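Local coordinates for DNA damage response protein Rtt109, putative (Neosartorya fumigata, PDB 5ZB9) that probably transfers acetyl groups from acetyl-CoA to histone lysines, acting as a histone H3K56 acetyltransferase in the nucleus, at residues C170-T184 / P222-W235. Residues are numbered along the deposited sequence; the frame is centred on the assembly and turned at random. Where two conformers were deposited one is given.
Sequences CRVIDPILREYEPET and PITARSDGKDRPRW
The carboxylate of D174 is shared by three side chains: OD1 takes the indole N-H of W235 (NE1 to OD1 2.9 Å, 165° at the hydrogen) and, from the opposite face of the carboxylate plane, NE of R178, while OD2 accepts the hydroxyl of T224 (OG1 to OD2 2.7 Å). With CG anti to the backbone N (chi1 -160°), this short side chain brings two oxygens to all three donors, and R178 would probably stabilise its negative charge. R178, just past the helix end, extends its chain so that NE meets D174 while NH1 and NH2 grip D228 end-on; NH1 to OD1 and NH2 to OD2 of D228 are both 2.9 Å. Guanidinium and D228 carboxylate lie nearly coplanar, 15° apart, each oxygen accepting through its syn lone pair, and T224 CB covers one guanidinium face. In this acetyltransferase fold, helix 162-177, whose W168 and R171 contact CoA when it is bound, is thereby tied to the loop leading into strand 235-236 of the central sheet. Tryptophan suits position 235 by pairing one N-H donor with a broad apolar ring; C170 CB lies 3.6 Å from W235 CH2, the C170 sulfur oblique to the ring. R234, long and bent at chi2 and chi3, lays its guanidinium between L177 CG and P182 CA on opposite faces and brings NH2 to two backbone carbonyls, Y180 O (3.1 Å) and A203 O. One water joins R234 NE, E183 N and P233 O.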
loop_
_atom_site.group_PDB
_atom_site.type_symbol
_atom_site.label_atom_id
_atom_site.label_comp_id
_atom_site.label_asym_id
_atom_site.label_seq_id
_atom_site.Cartn_x
_atom_site.Cartn_y
_atom_site.Cartn_z
ATOM N N CYS A 170 -6.836 7.930 -3.550
ATOM C CA CYS A 170 -8.091 7.870 -2.804
ATOM C C CYS A 170 -9.192 7.211 -3.642
ATOM O O CYS A 170 -10.002 6.458 -3.102
ATOM C CB CYS A 170 -8.517 9.263 -2.345
ATOM S SG CYS A 170 -7.407 9.959 -1.093
ATOM N N ARG A 171 -9.204 7.458 -4.956
ATOM C CA ARG A 171 -10.201 6.853 -5.834
ATOM C C ARG A 171 -9.948 5.356 -5.996
ATOM O O ARG A 171 -10.865 4.588 -6.244
ATOM C CB ARG A 171 -10.215 7.549 -7.199
ATOM C CG ARG A 171 -10.845 8.945 -7.190
ATOM C CD ARG A 171 -10.985 9.501 -8.605
ATOM N NE ARG A 171 -9.683 9.691 -9.241
ATOM C CZ ARG A 171 -9.065 10.862 -9.354
ATOM N NH1 ARG A 171 -7.878 10.928 -9.938
ATOM N NH2 ARG A 171 -9.638 11.965 -8.888
ATOM N N VAL A 172 -8.696 4.942 -5.847
ATOM C CA VAL A 172 -8.361 3.521 -5.870
ATOM C C VAL A 172 -8.921 2.834 -4.627
ATOM O O VAL A 172 -9.496 1.743 -4.688
ATOM C CB VAL A 172 -6.834 3.296 -5.920
ATOM C CG1 VAL A 172 -6.491 1.846 -5.619
ATOM C CG2 VAL A 172 -6.263 3.734 -7.268
ATOM N N ILE A 173 -8.737 3.500 -3.495
ATOM C CA ILE A 173 -9.131 2.987 -2.191
ATOM C C ILE A 173 -10.654 3.021 -1.965
ATOM O O ILE A 173 -11.212 2.115 -1.346
ATOM C CB ILE A 173 -8.387 3.791 -1.085
ATOM C CG1 ILE A 173 -6.917 3.370 -1.067
ATOM C CG2 ILE A 173 -9.025 3.623 0.294
ATOM C CD1 ILE A 173 -6.728 1.881 -0.965
ATOM N N ASP A 174 -11.322 4.048 -2.491
ATOM C CA ASP A 174 -12.744 4.280 -2.198
ATOM C C ASP A 174 -13.651 3.047 -2.400
ATOM O O ASP A 174 -14.430 2.722 -1.509
ATOM C CB ASP A 174 -13.271 5.459 -3.029
ATOM C CG ASP A 174 -14.551 6.059 -2.459
ATOM O OD1 ASP A 174 -14.643 6.225 -1.226
ATOM O OD2 ASP A 174 -15.469 6.373 -3.239
ATOM N N PRO A 175 -13.551 2.346 -3.551
ATOM C CA PRO A 175 -14.446 1.190 -3.712
ATOM C C PRO A 175 -14.116 0.028 -2.778
ATOM O O PRO A 175 -15.011 -0.745 -2.423
ATOM C CB PRO A 175 -14.233 0.778 -5.172
ATOM C CG PRO A 175 -13.661 1.972 -5.830
ATOM C CD PRO A 175 -12.801 2.613 -4.790
ATOM N N ILE A 176 -12.854 -0.106 -2.388
ATOM C CA ILE A 176 -12.501 -1.125 -1.411
ATOM C C ILE A 176 -13.157 -0.779 -0.091
ATOM O O ILE A 176 -13.808 -1.619 0.534
ATOM C CB ILE A 176 -10.992 -1.235 -1.202
ATOM C CG1 ILE A 176 -10.287 -1.432 -2.536
ATOM C CG2 ILE A 176 -10.674 -2.376 -0.254
ATOM C CD1 ILE A 176 -8.803 -1.659 -2.402
ATOM N N LEU A 177 -12.974 0.479 0.310
ATOM C CA LEU A 177 -13.545 1.027 1.531
ATOM C C LEU A 177 -15.043 0.749 1.614
ATOM O O LEU A 177 -15.549 0.328 2.647
ATOM C CB LEU A 177 -13.276 2.538 1.601
ATOM C CG LEU A 177 -14.093 3.416 2.563
ATOM C CD1 LEU A 177 -13.786 3.127 4.019
ATOM C CD2 LEU A 177 -13.870 4.890 2.255
ATOM N N ARG A 178 -15.743 0.960 0.506
ATOM C CA ARG A 178 -17.195 0.958 0.528
ATOM C C ARG A 178 -17.828 -0.418 0.319
ATOM O O ARG A 178 -19.040 -0.527 0.179
ATOM C CB ARG A 178 -17.715 1.948 -0.510
ATOM C CG ARG A 178 -17.381 3.366 -0.119
ATOM C CD ARG A 178 -17.993 4.372 -1.040
ATOM N NE ARG A 178 -17.494 5.710 -0.746
ATOM C CZ ARG A 178 -17.984 6.490 0.207
ATOM N NH1 ARG A 178 -18.991 6.064 0.958
ATOM N NH2 ARG A 178 -17.467 7.697 0.407
ATOM N N GLU A 179 -17.005 -1.461 0.309
ATOM C CA GLU A 179 -17.511 -2.824 0.373
ATOM C C GLU A 179 -17.771 -3.208 1.824
ATOM O O GLU A 179 -18.355 -4.251 2.103
ATOM C CB GLU A 179 -16.528 -3.804 -0.269
ATOM C CG GLU A 179 -16.684 -3.915 -1.782
ATOM C CD GLU A 179 -18.096 -4.317 -2.197
ATOM O OE1 GLU A 179 -18.906 -3.415 -2.520
ATOM O OE2 GLU A 179 -18.397 -5.536 -2.197
ATOM N N TYR A 180 -17.333 -2.351 2.743
ATOM C CA TYR A 180 -17.452 -2.603 4.174
ATOM C C TYR A 180 -18.448 -1.657 4.823
ATOM O O TYR A 180 -18.823 -0.635 4.244
ATOM C CB TYR A 180 -16.093 -2.470 4.853
ATOM C CG TYR A 180 -15.068 -3.458 4.345
ATOM C CD1 TYR A 180 -14.201 -3.123 3.313
ATOM C CD2 TYR A 180 -14.969 -4.726 4.898
ATOM C CE1 TYR A 180 -13.267 -4.027 2.847
ATOM C CE2 TYR A 180 -14.044 -5.631 4.438
ATOM C CZ TYR A 180 -13.194 -5.281 3.413
ATOM O OH TYR A 180 -12.264 -6.197 2.956
ATOM N N GLU A 181 -18.873 -1.998 6.032
ATOM C CA GLU A 181 -19.883 -1.210 6.729
ATOM C C GLU A 181 -19.315 0.094 7.280
ATOM O O GLU A 181 -18.155 0.145 7.693
ATOM C CB GLU A 181 -20.500 -2.029 7.863
ATOM C CG GLU A 181 -21.351 -3.177 7.375
ATOM C CD GLU A 181 -22.406 -2.727 6.382
ATOM O OE1 GLU A 181 -23.309 -1.956 6.778
ATOM O OE2 GLU A 181 -22.325 -3.134 5.201
ATOM N N PRO A 182 -20.134 1.156 7.281
ATOM C CA PRO A 182 -19.742 2.428 7.898
ATOM C C PRO A 182 -19.469 2.270 9.385
ATOM O O PRO A 182 -19.956 1.331 10.009
ATOM C CB PRO A 182 -20.959 3.330 7.663
ATOM C CG PRO A 182 -21.642 2.741 6.484
ATOM C CD PRO A 182 -21.433 1.254 6.594
ATOM N N GLU A 183 -18.688 3.183 9.946
ATOM C CA GLU A 183 -18.408 3.172 11.376
ATOM C C GLU A 183 -18.776 4.520 11.994
ATOM O O GLU A 183 -18.943 5.517 11.288
ATOM C CB GLU A 183 -16.939 2.836 11.628
ATOM C CG GLU A 183 -16.502 1.541 10.961
ATOM C CD GLU A 183 -15.046 1.185 11.236
ATOM O OE1 GLU A 183 -14.165 2.048 11.008
ATOM O OE2 GLU A 183 -14.784 0.039 11.676
ATOM N N THR A 184 -18.885 4.548 13.317
ATOM C CA THR A 184 -19.428 5.702 14.015
ATOM C C THR A 184 -18.368 6.583 14.659
ATOM O O THR A 184 -18.579 7.782 14.842
ATOM C CB THR A 184 -20.406 5.255 15.093
ATOM O OG1 THR A 184 -19.885 4.080 15.728
ATOM C CG2 THR A 184 -21.752 4.932 14.471
ATOM N N PRO A 222 -12.797 11.518 -2.331
ATOM C CA PRO A 222 -13.683 11.246 -3.476
ATOM C C PRO A 222 -15.063 11.901 -3.296
ATOM O O PRO A 222 -15.498 12.086 -2.160
ATOM C CB PRO A 222 -13.807 9.717 -3.480
ATOM C CG PRO A 222 -12.729 9.218 -2.565
ATOM C CD PRO A 222 -12.452 10.297 -1.585
ATOM N N ILE A 223 -15.746 12.222 -4.394
ATOM C CA ILE A 223 -17.030 12.927 -4.319
ATOM C C ILE A 223 -18.104 12.097 -3.600
ATOM O O ILE A 223 -19.065 12.645 -3.054
ATOM C CB ILE A 223 -17.533 13.346 -5.735
ATOM C CG1 ILE A 223 -18.824 14.177 -5.646
ATOM C CG2 ILE A 223 -17.713 12.135 -6.641
ATOM C CD1 ILE A 223 -18.720 15.404 -4.731
ATOM N N THR A 224 -17.916 10.785 -3.556
ATOM C CA THR A 224 -18.787 9.928 -2.756
ATOM C C THR A 224 -18.918 10.387 -1.292
ATOM O O THR A 224 -19.936 10.135 -0.651
ATOM C CB THR A 224 -18.291 8.473 -2.765
ATOM O OG1 THR A 224 -16.915 8.434 -2.366
ATOM C CG2 THR A 224 -18.415 7.879 -4.152
ATOM N N ALA A 225 -17.899 11.069 -0.773
ATOM C CA ALA A 225 -17.891 11.490 0.627
ATOM C C ALA A 225 -18.895 12.607 0.903
ATOM O O ALA A 225 -19.247 12.866 2.061
ATOM C CB ALA A 225 -16.494 11.934 1.045
ATOM N N ARG A 226 -19.350 13.267 -0.155
ATOM C CA ARG A 226 -20.304 14.354 -0.009
ATOM C C ARG A 226 -21.629 13.855 0.570
ATOM O O ARG A 226 -22.298 14.566 1.325
ATOM C CB ARG A 226 -20.542 15.046 -1.353
ATOM C CG ARG A 226 -21.170 16.431 -1.229
ATOM C CD ARG A 226 -21.367 17.073 -2.589
ATOM N NE ARG A 226 -21.995 16.137 -3.514
ATOM C CZ ARG A 226 -22.288 16.415 -4.779
ATOM N NH1 ARG A 226 -22.014 17.618 -5.278
ATOM N NH2 ARG A 226 -22.851 15.488 -5.544
ATOM N N SER A 227 -21.986 12.621 0.235
ATOM C CA SER A 227 -23.293 12.090 0.598
ATOM C C SER A 227 -23.281 11.129 1.794
ATOM O O SER A 227 -24.326 10.595 2.165
ATOM C CB SER A 227 -23.919 11.393 -0.614
ATOM O OG SER A 227 -23.084 10.359 -1.088
ATOM N N ASP A 228 -22.119 10.904 2.396
ATOM C CA ASP A 228 -22.066 10.137 3.637
ATOM C C ASP A 228 -22.664 10.983 4.750
ATOM O O ASP A 228 -22.507 12.202 4.748
ATOM C CB ASP A 228 -20.631 9.727 3.981
ATOM C CG ASP A 228 -20.009 8.825 2.925
ATOM O OD1 ASP A 228 -20.631 7.808 2.550
ATOM O OD2 ASP A 228 -18.895 9.136 2.463
ATOM N N GLY A 229 -23.363 10.351 5.687
ATOM C CA GLY A 229 -23.949 11.079 6.801
ATOM C C GLY A 229 -22.906 11.584 7.781
ATOM O O GLY A 229 -21.849 10.974 7.921
ATOM N N LYS A 230 -23.199 12.695 8.454
ATOM C CA LYS A 230 -22.293 13.259 9.458
ATOM C C LYS A 230 -21.885 12.263 10.539
ATOM O O LYS A 230 -20.775 12.344 11.063
ATOM C CB LYS A 230 -22.920 14.472 10.146
ATOM C CG LYS A 230 -23.034 15.719 9.299
ATOM C CD LYS A 230 -23.345 16.931 10.178
ATOM C CE LYS A 230 -24.341 17.875 9.510
ATOM N NZ LYS A 230 -25.742 17.340 9.519
ATOM N N ASP A 231 -22.785 11.340 10.875
ATOM C CA ASP A 231 -22.562 10.400 11.973
ATOM C C ASP A 231 -21.717 9.196 11.574
ATOM O O ASP A 231 -21.180 8.504 12.432
ATOM C CB ASP A 231 -23.904 9.913 12.548
ATOM C CG ASP A 231 -24.757 9.146 11.530
ATOM O OD1 ASP A 231 -24.600 9.353 10.311
ATOM O OD2 ASP A 231 -25.615 8.338 11.956
ATOM N N ARG A 232 -21.607 8.939 10.274
ATOM C CA ARG A 232 -20.813 7.811 9.798
ATOM C C ARG A 232 -19.933 8.166 8.606
ATOM O O ARG A 232 -20.116 7.612 7.521
ATOM C CB ARG A 232 -21.721 6.639 9.413
ATOM C CG ARG A 232 -22.229 5.810 10.579
ATOM C CD ARG A 232 -23.725 5.967 10.722
ATOM N NE ARG A 232 -24.420 4.690 10.864
ATOM C CZ ARG A 232 -24.851 3.959 9.841
ATOM N NH1 ARG A 232 -25.484 2.813 10.064
ATOM N NH2 ARG A 232 -24.650 4.372 8.595
ATOM N N PRO A 233 -18.968 9.079 8.801
ATOM C CA PRO A 233 -18.093 9.415 7.670
ATOM C C PRO A 233 -17.206 8.235 7.288
ATOM O O PRO A 233 -16.850 7.418 8.144
ATOM C CB PRO A 233 -17.263 10.595 8.197
ATOM C CG PRO A 233 -17.243 10.397 9.689
ATOM C CD PRO A 233 -18.562 9.761 10.046
ATOM N N ARG A 234 -16.882 8.129 6.004
ATOM C CA ARG A 234 -16.017 7.059 5.533
ATOM C C ARG A 234 -14.599 7.588 5.291
ATOM O O ARG A 234 -13.643 6.813 5.248
ATOM C CB ARG A 234 -16.586 6.430 4.262
ATOM C CG ARG A 234 -18.086 6.114 4.305
ATOM C CD ARG A 234 -18.476 5.193 5.464
ATOM N NE ARG A 234 -17.666 3.977 5.552
ATOM C CZ ARG A 234 -17.863 2.895 4.810
ATOM N NH1 ARG A 234 -18.832 2.883 3.914
ATOM N NH2 ARG A 234 -17.091 1.829 4.953
ATOM N N TRP A 235 -14.472 8.908 5.130
ATOM C CA TRP A 235 -13.165 9.559 5.020
ATOM C C TRP A 235 -12.942 10.534 6.170
ATOM O O TRP A 235 -13.784 11.385 6.454
ATOM C CB TRP A 235 -13.027 10.282 3.679
ATOM C CG TRP A 235 -12.918 9.319 2.541
ATOM C CD1 TRP A 235 -13.945 8.748 1.853
ATOM C CD2 TRP A 235 -11.712 8.784 1.981
ATOM N NE1 TRP A 235 -13.457 7.897 0.892
ATOM C CE2 TRP A 235 -12.089 7.905 0.948
ATOM C CE3 TRP A 235 -10.352 8.972 2.248
ATOM C CZ2 TRP A 235 -11.155 7.212 0.178
ATOM C CZ3 TRP A 235 -9.421 8.279 1.481
ATOM C CH2 TRP A 235 -9.829 7.411 0.461
HETATM O O HOH W 1 -16.772 4.497 8.102
HETATM O O HOH W 2 -16.423 7.047 10.990
#